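Local coordinates for surface glycan binding protein B (Bacteroides ovatus, PDB 6E57) that binds mixed-linkage beta-glucan and probably captures it at the bacterial cell surface ahead of its breakdown and uptake, at residues R229-A232 against N233-W236; I144-P147 against G148-A151; T191-E195 against G196-I200; G334-M338 against D339-G343. One frame throughout, in Å; residues are numbered along the deposited sequence.

Contact 1 (R229-A232 against N233-W236)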
loop_
_atom_site.group_PDB
_atom_site.type_symbol
_atom_site.label_atom_id
_atom_site.label_comp_id
_atom_site.label_asym_id
_atom_site.label_seq_id
_atom_site.Cartn_x
_atom_site.Cartn_y
_atom_site.Cartn_z
ATOM N N ARG A 229 -5.205 13.879 -2.134
ATOM C CA ARG A 229 -6.327 14.770 -1.850
ATOM C C ARG A 229 -5.910 15.772 -0.772
ATOM O O ARG A 229 -5.064 15.468 0.071
ATOM C CB ARG A 229 -7.541 13.969 -1.366
ATOM C CG ARG A 229 -8.172 13.074 -2.423
ATOM C CD ARG A 229 -9.111 12.047 -1.816
ATOM N NE ARG A 229 -8.410 11.090 -0.965
ATOM C CZ ARG A 229 -7.747 10.022 -1.406
ATOM N NH1 ARG A 229 -7.688 9.764 -2.702
ATOM N NH2 ARG A 229 -7.139 9.219 -0.549
ATOM N N ALA A 230 -6.522 16.961 -0.809
ATOM C CA ALA A 230 -6.281 18.016 0.170
ATOM C C ALA A 230 -7.496 18.947 0.228
ATOM O O ALA A 230 -8.135 19.194 -0.789
ATOM C CB ALA A 230 -5.028 18.774 -0.189
ATOM N N THR A 231 -7.802 19.446 1.431
ATOM C CA THR A 231 -8.858 20.436 1.637
ATOM C C THR A 231 -8.215 21.825 1.743
ATOM O O THR A 231 -7.282 22.026 2.522
ATOM C CB THR A 231 -9.714 20.091 2.864
ATOM O OG1 THR A 231 -10.344 18.831 2.640
ATOM C CG2 THR A 231 -10.773 21.130 3.158
ATOM N N ALA A 232 -8.727 22.773 0.951
ATOM C CA ALA A 232 -8.190 24.127 0.871
ATOM C C ALA A 232 -8.298 24.819 2.235
ATOM O O ALA A 232 -9.328 24.716 2.909
ATOM C CB ALA A 232 -8.924 24.906 -0.193
ATOM N N ASN A 233 -7.212 25.498 2.627
ATOM C CA ASN A 233 -7.171 26.422 3.766
ATOM C C ASN A 233 -7.285 25.683 5.107
ATOM O O ASN A 233 -7.669 26.296 6.100
ATOM C CB ASN A 233 -8.270 27.487 3.679
ATOM C CG ASN A 233 -8.173 28.338 2.433
ATOM O OD1 ASN A 233 -7.146 28.964 2.185
ATOM N ND2 ASN A 233 -9.239 28.378 1.652
ATOM N N VAL A 234 -6.945 24.388 5.149
ATOM C CA VAL A 234 -6.933 23.633 6.414
ATOM C C VAL A 234 -5.704 22.717 6.438
ATOM O O VAL A 234 -5.005 22.565 5.432
ATOM C CB VAL A 234 -8.234 22.834 6.653
ATOM C CG1 VAL A 234 -9.477 23.666 6.380
ATOM C CG2 VAL A 234 -8.278 21.533 5.864
ATOM N N ASP A 235 -5.473 22.114 7.609
ATOM C CA ASP A 235 -4.330 21.247 7.873
ATOM C C ASP A 235 -4.349 20.055 6.905
ATOM O O ASP A 235 -5.404 19.528 6.555
ATOM C CB ASP A 235 -4.298 20.788 9.336
ATOM C CG ASP A 235 -3.648 21.785 10.285
ATOM O OD1 ASP A 235 -2.514 22.219 9.998
ATOM O OD2 ASP A 235 -4.280 22.118 11.306
ATOM N N TRP A 236 -3.143 19.652 6.496
ATOM C CA TRP A 236 -2.895 18.625 5.505
ATOM C C TRP A 236 -1.670 17.826 5.957
ATOM O O TRP A 236 -0.586 18.392 6.080
ATOM C CB TRP A 236 -2.694 19.280 4.130
ATOM C CG TRP A 236 -2.499 18.337 2.982
ATOM C CD1 TRP A 236 -2.825 17.013 2.926
ATOM C CD2 TRP A 236 -1.966 18.669 1.684
ATOM N NE1 TRP A 236 -2.515 16.498 1.695
ATOM C CE2 TRP A 236 -1.987 17.490 0.913
ATOM C CE3 TRP A 236 -1.470 19.843 1.104
ATOM C CZ2 TRP A 236 -1.529 17.453 -0.403
ATOM C CZ3 TRP A 236 -1.019 19.807 -0.196
ATOM C CH2 TRP A 236 -1.048 18.626 -0.937
#
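Ala230 and Trp236 face each other across a type II beta turn, Thr231 to Val234, that probably carries the chain between the two sides of a beta-sandwich, consistent with an immunoglobulin-like domain. The strand ahead of the turn pairs in parallel with 299-315, while the strand after it joins 266-270 in antiparallel fashion.

The backbone makes the reversal: Ala232 is extended, and Asn233 takes a left-handed conformation with phi at 70°. The Asn233 amide nitrogen ND2 reaches beyond the turn to Asp273.

Apolar packing forms two patches. On the partly exposed one, Val234 CG2 lies 3.6 Å from Thr231 CB, the two branched side chains meeting at a slant. In Thr231, chi1 of -62° sets OG1 beside the backbone N and leaves CG2 anti to it, bringing that methyl up to Val234 CG2 as well.

The buried patch is a CH-pi contact. With CG of Trp236 anti to the backbone N (chi1 -177°), the indole lies flat beneath Ala230, and Val305 and Cys271 pack nearby. Its NE1 is hydrogen-bonded to Gly226 O, which, with the packing, restrains the rotation of the ring. Ala230 CB stands 3.6 Å from the centroid of the six-membered ring of Trp236, only 15° off its normal.

Contact 2 (I144-P147 against G148-A151)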
loop_
_atom_site.group_PDB
_atom_site.type_symbol
_atom_site.label_atom_id
_atom_site.label_comp_id
_atom_site.label_asym_id
_atom_site.label_seq_id
_atom_site.Cartn_x
_atom_site.Cartn_y
_atom_site.Cartn_z
ATOM N N ILE A 144 10.042 0.497 3.053
ATOM C CA ILE A 144 10.841 1.619 2.564
ATOM C C ILE A 144 11.566 2.230 3.769
ATOM O O ILE A 144 10.927 2.755 4.681
ATOM C CB ILE A 144 9.960 2.635 1.804
ATOM C CG1 ILE A 144 9.323 2.001 0.563
ATOM C CG2 ILE A 144 10.750 3.888 1.447
ATOM C CD1 ILE A 144 8.109 2.730 0.053
ATOM N N VAL A 145 12.902 2.140 3.761
ATOM C CA VAL A 145 13.739 2.434 4.922
ATOM C C VAL A 145 14.852 3.401 4.508
ATOM O O VAL A 145 15.110 3.590 3.323
ATOM C CB VAL A 145 14.321 1.146 5.533
ATOM C CG1 VAL A 145 13.225 0.166 5.917
ATOM C CG2 VAL A 145 15.328 0.479 4.611
ATOM N N SER A 146 15.508 3.987 5.513
ATOM C CA SER A 146 16.518 5.019 5.329
ATOM C C SER A 146 17.772 4.646 6.117
ATOM O O SER A 146 17.676 4.214 7.265
ATOM C CB SER A 146 15.974 6.362 5.749
ATOM O OG SER A 146 16.978 7.364 5.702
ATOM N N PRO A 147 18.984 4.805 5.535
ATOM C CA PRO A 147 20.216 4.385 6.204
ATOM C C PRO A 147 20.529 5.255 7.430
ATOM O O PRO A 147 20.481 6.484 7.343
ATOM C CB PRO A 147 21.293 4.534 5.117
ATOM C CG PRO A 147 20.741 5.596 4.193
ATOM C CD PRO A 147 19.239 5.403 4.216
ATOM N N GLY A 148 20.825 4.592 8.555
ATOM C CA GLY A 148 21.107 5.239 9.834
ATOM C C GLY A 148 19.907 5.234 10.769
ATOM O O GLY A 148 20.066 5.383 11.981
ATOM N N LYS A 149 18.707 5.044 10.205
ATOM C CA LYS A 149 17.446 5.195 10.924
ATOM C C LYS A 149 16.880 3.819 11.281
ATOM O O LYS A 149 17.358 2.795 10.799
ATOM C CB LYS A 149 16.447 5.980 10.069
ATOM C CG LYS A 149 16.982 7.290 9.515
ATOM C CD LYS A 149 15.911 8.326 9.289
ATOM C CE LYS A 149 16.482 9.679 8.925
ATOM N NZ LYS A 149 15.418 10.704 8.830
ATOM N N THR A 150 15.849 3.830 12.132
ATOM C CA THR A 150 15.141 2.636 12.577
ATOM C C THR A 150 14.041 2.301 11.562
ATOM O O THR A 150 13.498 3.196 10.913
ATOM C CB THR A 150 14.571 2.834 13.989
ATOM O OG1 THR A 150 13.652 3.928 13.970
ATOM C CG2 THR A 150 15.640 3.106 15.025
ATOM N N ALA A 151 13.733 1.005 11.440
ATOM C CA ALA A 151 12.677 0.490 10.565
ATOM C C ALA A 151 11.924 -0.634 11.291
ATOM O O ALA A 151 12.361 -1.088 12.345
ATOM C CB ALA A 151 13.277 0.009 9.267
#
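Val145 and Ala151 close the inner end of a type II beta turn, Ser146 to Lys149, through which the chain crosses from one sheet of a sandwich to the other, as expected of an immunoglobulin-like domain. Strand 144-145 runs parallel to 209-217; strand 150-154 lies antiparallel to 184-188.

The packed part is small and wholly apolar. One methyl of Val145, CG1, meets the Ala151 methyl CB at 3.4 Å. It does so because chi1 of -57° places CG1 anti to the carbonyl carbon and leaves CG2 between the two backbone branches. Tyr187 of strand 184-188 touches both residues, and Val215 of strand 209-217 backs Val145, so each sheet supplies a wall.

The turn itself is more open, with Pro147, Gly148 and Lys149 all partly exposed. Pro147 supplies the extended second position, and Gly148 the third, with a phi of 100° that glycine readily takes. Lys149 begins over the turn, with CG 3.8 Å from Ser146 OG, but its extended chain then leads away to a salt bridge with Glu244. The buried Ser146 OG is hydrogen-bonded to Asn242. What shuts the turn is a single backbone bond: Lys149 N donates to Ser146 O at 3.2 Å, arriving from above the carbonyl plane, 36° out of it.

Contact 3 (T191-E195 against G196-I200)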
loop_
_atom_site.group_PDB
_atom_site.type_symbol
_atom_site.label_atom_id
_atom_site.label_comp_id
_atom_site.label_asym_id
_atom_site.label_seq_id
_atom_site.Cartn_x
_atom_site.Cartn_y
_atom_site.Cartn_z
ATOM N N THR A 191 24.506 2.754 8.237
ATOM C CA THR A 191 24.710 3.981 7.459
ATOM C C THR A 191 25.418 3.662 6.133
ATOM O O THR A 191 25.182 4.329 5.127
ATOM C CB THR A 191 25.481 5.030 8.273
ATOM O OG1 THR A 191 26.739 4.477 8.661
ATOM C CG2 THR A 191 24.727 5.490 9.503
ATOM N N GLY A 192 26.272 2.630 6.145
ATOM C CA GLY A 192 27.112 2.250 5.004
ATOM C C GLY A 192 26.319 1.795 3.786
ATOM O O GLY A 192 26.802 1.914 2.659
ATOM N N VAL A 193 25.108 1.268 4.008
ATOM C CA VAL A 193 24.306 0.648 2.951
ATOM C C VAL A 193 23.862 1.730 1.961
ATOM O O VAL A 193 23.213 2.699 2.345
ATOM C CB VAL A 193 23.092 -0.109 3.522
ATOM C CG1 VAL A 193 22.229 -0.696 2.415
ATOM C CG2 VAL A 193 23.512 -1.191 4.506
ATOM N N SER A 194 24.214 1.536 0.686
ATOM C CA SER A 194 23.853 2.452 -0.389
ATOM C C SER A 194 22.402 2.199 -0.819
ATOM O O SER A 194 21.809 1.181 -0.456
ATOM C CB SER A 194 24.806 2.322 -1.550
ATOM O OG SER A 194 24.904 0.971 -1.972
ATOM N N GLU A 195 21.851 3.144 -1.594
ATOM C CA GLU A 195 20.472 3.083 -2.094
ATOM C C GLU A 195 20.282 1.813 -2.933
ATOM O O GLU A 195 21.241 1.278 -3.479
ATOM C CB GLU A 195 20.139 4.314 -2.941
ATOM C CG GLU A 195 19.998 5.599 -2.147
ATOM C CD GLU A 195 19.284 6.716 -2.895
ATOM O OE1 GLU A 195 19.484 6.831 -4.124
ATOM O OE2 GLU A 195 18.519 7.463 -2.250
ATOM N N GLY A 196 19.032 1.349 -3.024
ATOM C CA GLY A 196 18.666 0.170 -3.803
ATOM C C GLY A 196 17.676 -0.719 -3.066
ATOM O O GLY A 196 17.192 -0.362 -1.987
ATOM N N ASP A 197 17.392 -1.882 -3.668
ATOM C CA ASP A 197 16.458 -2.882 -3.147
ATOM C C ASP A 197 17.249 -4.122 -2.707
ATOM O O ASP A 197 18.056 -4.639 -3.465
ATOM C CB ASP A 197 15.395 -3.233 -4.195
ATOM C CG ASP A 197 14.408 -2.109 -4.474
ATOM O OD1 ASP A 197 14.864 -0.966 -4.704
ATOM O OD2 ASP A 197 13.186 -2.381 -4.453
ATOM N N TYR A 198 17.007 -4.588 -1.475
ATOM C CA TYR A 198 17.713 -5.737 -0.902
ATOM C C TYR A 198 16.699 -6.788 -0.438
ATOM O O TYR A 198 15.660 -6.438 0.098
ATOM C CB TYR A 198 18.598 -5.302 0.268
ATOM C CG TYR A 198 19.616 -4.239 -0.063
ATOM C CD1 TYR A 198 19.294 -2.892 0.011
ATOM C CD2 TYR A 198 20.909 -4.576 -0.440
ATOM C CE1 TYR A 198 20.223 -1.907 -0.288
ATOM C CE2 TYR A 198 21.848 -3.603 -0.745
ATOM C CZ TYR A 198 21.506 -2.264 -0.666
ATOM O OH TYR A 198 22.426 -1.300 -0.960
ATOM N N ARG A 199 17.017 -8.067 -0.664
ATOM C CA ARG A 199 16.247 -9.197 -0.130
ATOM C C ARG A 199 16.814 -9.562 1.250
ATOM O O ARG A 199 17.971 -9.960 1.357
ATOM C CB ARG A 199 16.295 -10.393 -1.089
ATOM C CG ARG A 199 15.386 -11.545 -0.679
ATOM C CD ARG A 199 15.327 -12.668 -1.699
ATOM N NE ARG A 199 14.627 -12.284 -2.915
ATOM C CZ ARG A 199 13.306 -12.187 -3.033
ATOM N NH1 ARG A 199 12.524 -12.383 -1.984
ATOM N NH2 ARG A 199 12.772 -11.889 -4.204
ATOM N N ILE A 200 15.992 -9.409 2.296
ATOM C CA ILE A 200 16.433 -9.589 3.680
ATOM C C ILE A 200 16.162 -11.032 4.116
ATOM O O ILE A 200 15.304 -11.717 3.559
ATOM C CB ILE A 200 15.774 -8.576 4.639
ATOM C CG1 ILE A 200 14.244 -8.629 4.591
ATOM C CG2 ILE A 200 16.295 -7.170 4.379
ATOM C CD1 ILE A 200 13.582 -8.144 5.857
#
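Two first torsions aim Tyr198 and Val193 at each other: chi1 of -57° sets the tyrosine CG anti to its carbonyl carbon, sending the ring back over the chain that precedes its strand, while chi1 of 177° in Val193 swings CG1 anti to the backbone N and up to the phenol. The side chains run past one another in opposite directions, and Val193 CG1 comes within 3.5 Å of Tyr198 CZ. Leu166 of strand 163-166 touches both, tying the pair to the sheet.

The polar end of the ring is held by backbone. Tyr198 OH donates to Ser194 O at 2.6 Å; the carbonyl oxygen lies near the ring plane, at its edge, whereas the hydroxyl stands 44° out of the carbonyl plane. Ser194 OG is more distant, 3.5 Å from Tyr198 OH.

Between these residues the chain bends at Gly196, in an extended conformation of positive phi that glycine readily takes. The Glu195 carboxylate turns elsewhere, to the backbone N of Asn219. A tyrosine hydroxyl bonded to the backbone four residues earlier, with glycine two before it and an apolar residue five before it, is the tyrosine corner, a hallmark of Greek-key beta-sandwiches.

Contact 4 (G334-M338 against D339-G343)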
loop_
_atom_site.group_PDB
_atom_site.type_symbol
_atom_site.label_atom_id
_atom_site.label_comp_id
_atom_site.label_asym_id
_atom_site.label_seq_id
_atom_site.Cartn_x
_atom_site.Cartn_y
_atom_site.Cartn_z
ATOM N N GLY A 334 -32.205 16.202 13.599
ATOM C CA GLY A 334 -32.746 16.869 12.409
ATOM C C GLY A 334 -31.845 18.025 12.017
ATOM O O GLY A 334 -30.676 17.822 11.712
ATOM N N LEU A 335 -32.394 19.237 12.011
ATOM C CA LEU A 335 -31.621 20.494 12.134
ATOM C C LEU A 335 -30.863 20.869 10.851
ATOM O O LEU A 335 -30.399 22.000 10.746
ATOM C CB LEU A 335 -30.675 20.413 13.339
ATOM C CG LEU A 335 -31.357 20.288 14.705
ATOM C CD1 LEU A 335 -30.350 20.439 15.835
ATOM C CD2 LEU A 335 -32.474 21.307 14.866
ATOM N N ILE A 336 -30.738 19.959 9.880
ATOM C CA ILE A 336 -30.367 20.361 8.524
ATOM C C ILE A 336 -31.584 20.147 7.632
ATOM O O ILE A 336 -31.993 19.012 7.402
ATOM C CB ILE A 336 -29.125 19.615 8.003
ATOM C CG1 ILE A 336 -27.916 19.812 8.921
ATOM C CG2 ILE A 336 -28.813 20.043 6.575
ATOM C CD1 ILE A 336 -26.702 19.020 8.507
ATOM N N PRO A 337 -32.215 21.231 7.130
ATOM C CA PRO A 337 -33.439 21.104 6.339
ATOM C C PRO A 337 -33.201 20.474 4.957
ATOM O O PRO A 337 -32.079 20.476 4.453
ATOM C CB PRO A 337 -33.961 22.547 6.232
ATOM C CG PRO A 337 -32.753 23.427 6.463
ATOM C CD PRO A 337 -31.808 22.629 7.335
ATOM N N MET A 338 -34.283 19.952 4.367
ATOM C CA MET A 338 -34.263 19.203 3.105
ATOM C C MET A 338 -33.676 20.042 1.960
ATOM O O MET A 338 -32.988 19.495 1.088
ATOM C CB MET A 338 -35.679 18.774 2.709
ATOM C CG MET A 338 -36.257 17.701 3.602
ATOM S SD MET A 338 -37.940 17.230 3.131
ATOM C CE MET A 338 -37.639 16.454 1.545
ATOM N N ASP A 339 -33.963 21.350 1.951
ATOM C CA ASP A 339 -33.591 22.223 0.829
ATOM C C ASP A 339 -32.061 22.322 0.714
ATOM O O ASP A 339 -31.552 22.555 -0.380
ATOM C CB ASP A 339 -34.289 23.589 0.895
ATOM C CG ASP A 339 -34.004 24.432 2.129
ATOM O OD1 ASP A 339 -33.173 24.013 2.962
ATOM O OD2 ASP A 339 -34.628 25.505 2.251
ATOM N N VAL A 340 -31.341 22.130 1.827
ATOM C CA VAL A 340 -29.872 22.105 1.823
ATOM C C VAL A 340 -29.390 20.861 1.063
ATOM O O VAL A 340 -28.504 20.950 0.218
ATOM C CB VAL A 340 -29.288 22.141 3.249
ATOM C CG1 VAL A 340 -27.786 21.892 3.249
ATOM C CG2 VAL A 340 -29.610 23.444 3.967
ATOM N N PHE A 341 -29.983 19.708 1.378
ATOM C CA PHE A 341 -29.614 18.432 0.758
ATOM C C PHE A 341 -30.031 18.402 -0.719
ATOM O O PHE A 341 -29.378 17.749 -1.527
ATOM C CB PHE A 341 -30.208 17.260 1.545
ATOM C CG PHE A 341 -29.375 16.845 2.730
ATOM C CD1 PHE A 341 -28.360 15.911 2.586
ATOM C CD2 PHE A 341 -29.585 17.408 3.979
ATOM C CE1 PHE A 341 -27.586 15.534 3.671
ATOM C CE2 PHE A 341 -28.807 17.031 5.064
ATOM C CZ PHE A 341 -27.810 16.095 4.907
ATOM N N ALA A 342 -31.105 19.118 -1.067
ATOM C CA ALA A 342 -31.581 19.188 -2.451
ATOM C C ALA A 342 -30.511 19.822 -3.357
ATOM O O ALA A 342 -30.451 19.531 -4.548
ATOM C CB ALA A 342 -32.880 19.955 -2.506
ATOM N N GLY A 343 -29.668 20.683 -2.777
ATOM C CA GLY A 343 -28.650 21.428 -3.507
ATOM C C GLY A 343 -27.347 20.661 -3.684
ATOM O O GLY A 343 -26.538 21.013 -4.542
#
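Ile336 packs against Val340 and Phe341 where the chain enters a short helix, 338-343, on the flank of the carboxy-terminal beta-sandwich. The segment ahead of the helix follows the loop that carries the glycan-pocket residues Trp322, Asp323, Asp326 and Lys331.

The principal bump is the branch methyl of Ile336. Its chi1 of -57° puts CG1 anti to the carbonyl carbon and leaves CG2 anti to the backbone N, from where it enters the notch between two helix side chains. On one flank CG2 of Ile336 meets Phe341 CE2 at 3.4 Å, the side chains crossing at about a right angle. The other flank is Val340, whose CG1 lies 3.9 Å from the same methyl. Leu313 of strand 299-315 touches both Ile336 and Val340, while Phe405 stacks on the Phe341 ring.

A second, shallower fit lies on the outer side. There the Pro337 ring puts CG 4.0 Å from Val340 CG2 and 3.6 Å from Asp339 OD1, resting against both a methyl and a carboxylate oxygen.

Backbone bonds stitch the bend underneath. Val340 N reaches Pro337 O at 3.2 Å from well above the carbonyl plane. Met338 O also accepts from Gln400 NE2, and the helical bond to it is straighter at the acceptor: Ala342 N sits 2.9 Å from Met338 O, with a C=O...N angle of 161°.

Contacts 1 and 2 appear to be corresponding turns in two successive domains, each probably joining the two sheets of a sandwich: both are type II, and each has a buried apolar pair beneath a more open turn. One fills its interior with an aromatic face, the other with aliphatic methyls. Contact 3 belongs to the same domain as contact 2 and touches it, Gly148 CA lying 3.6 Å from Thr191 CG2, yet it is a surface feature secured by a phenol-to-backbone bond. Contact 4, on the opposite side of the chain's centre from contacts 2 and 3, replaces strand reversal with helix entry; the Met338 side chain lies about 9 Å from a glucose unit of the bound glycan.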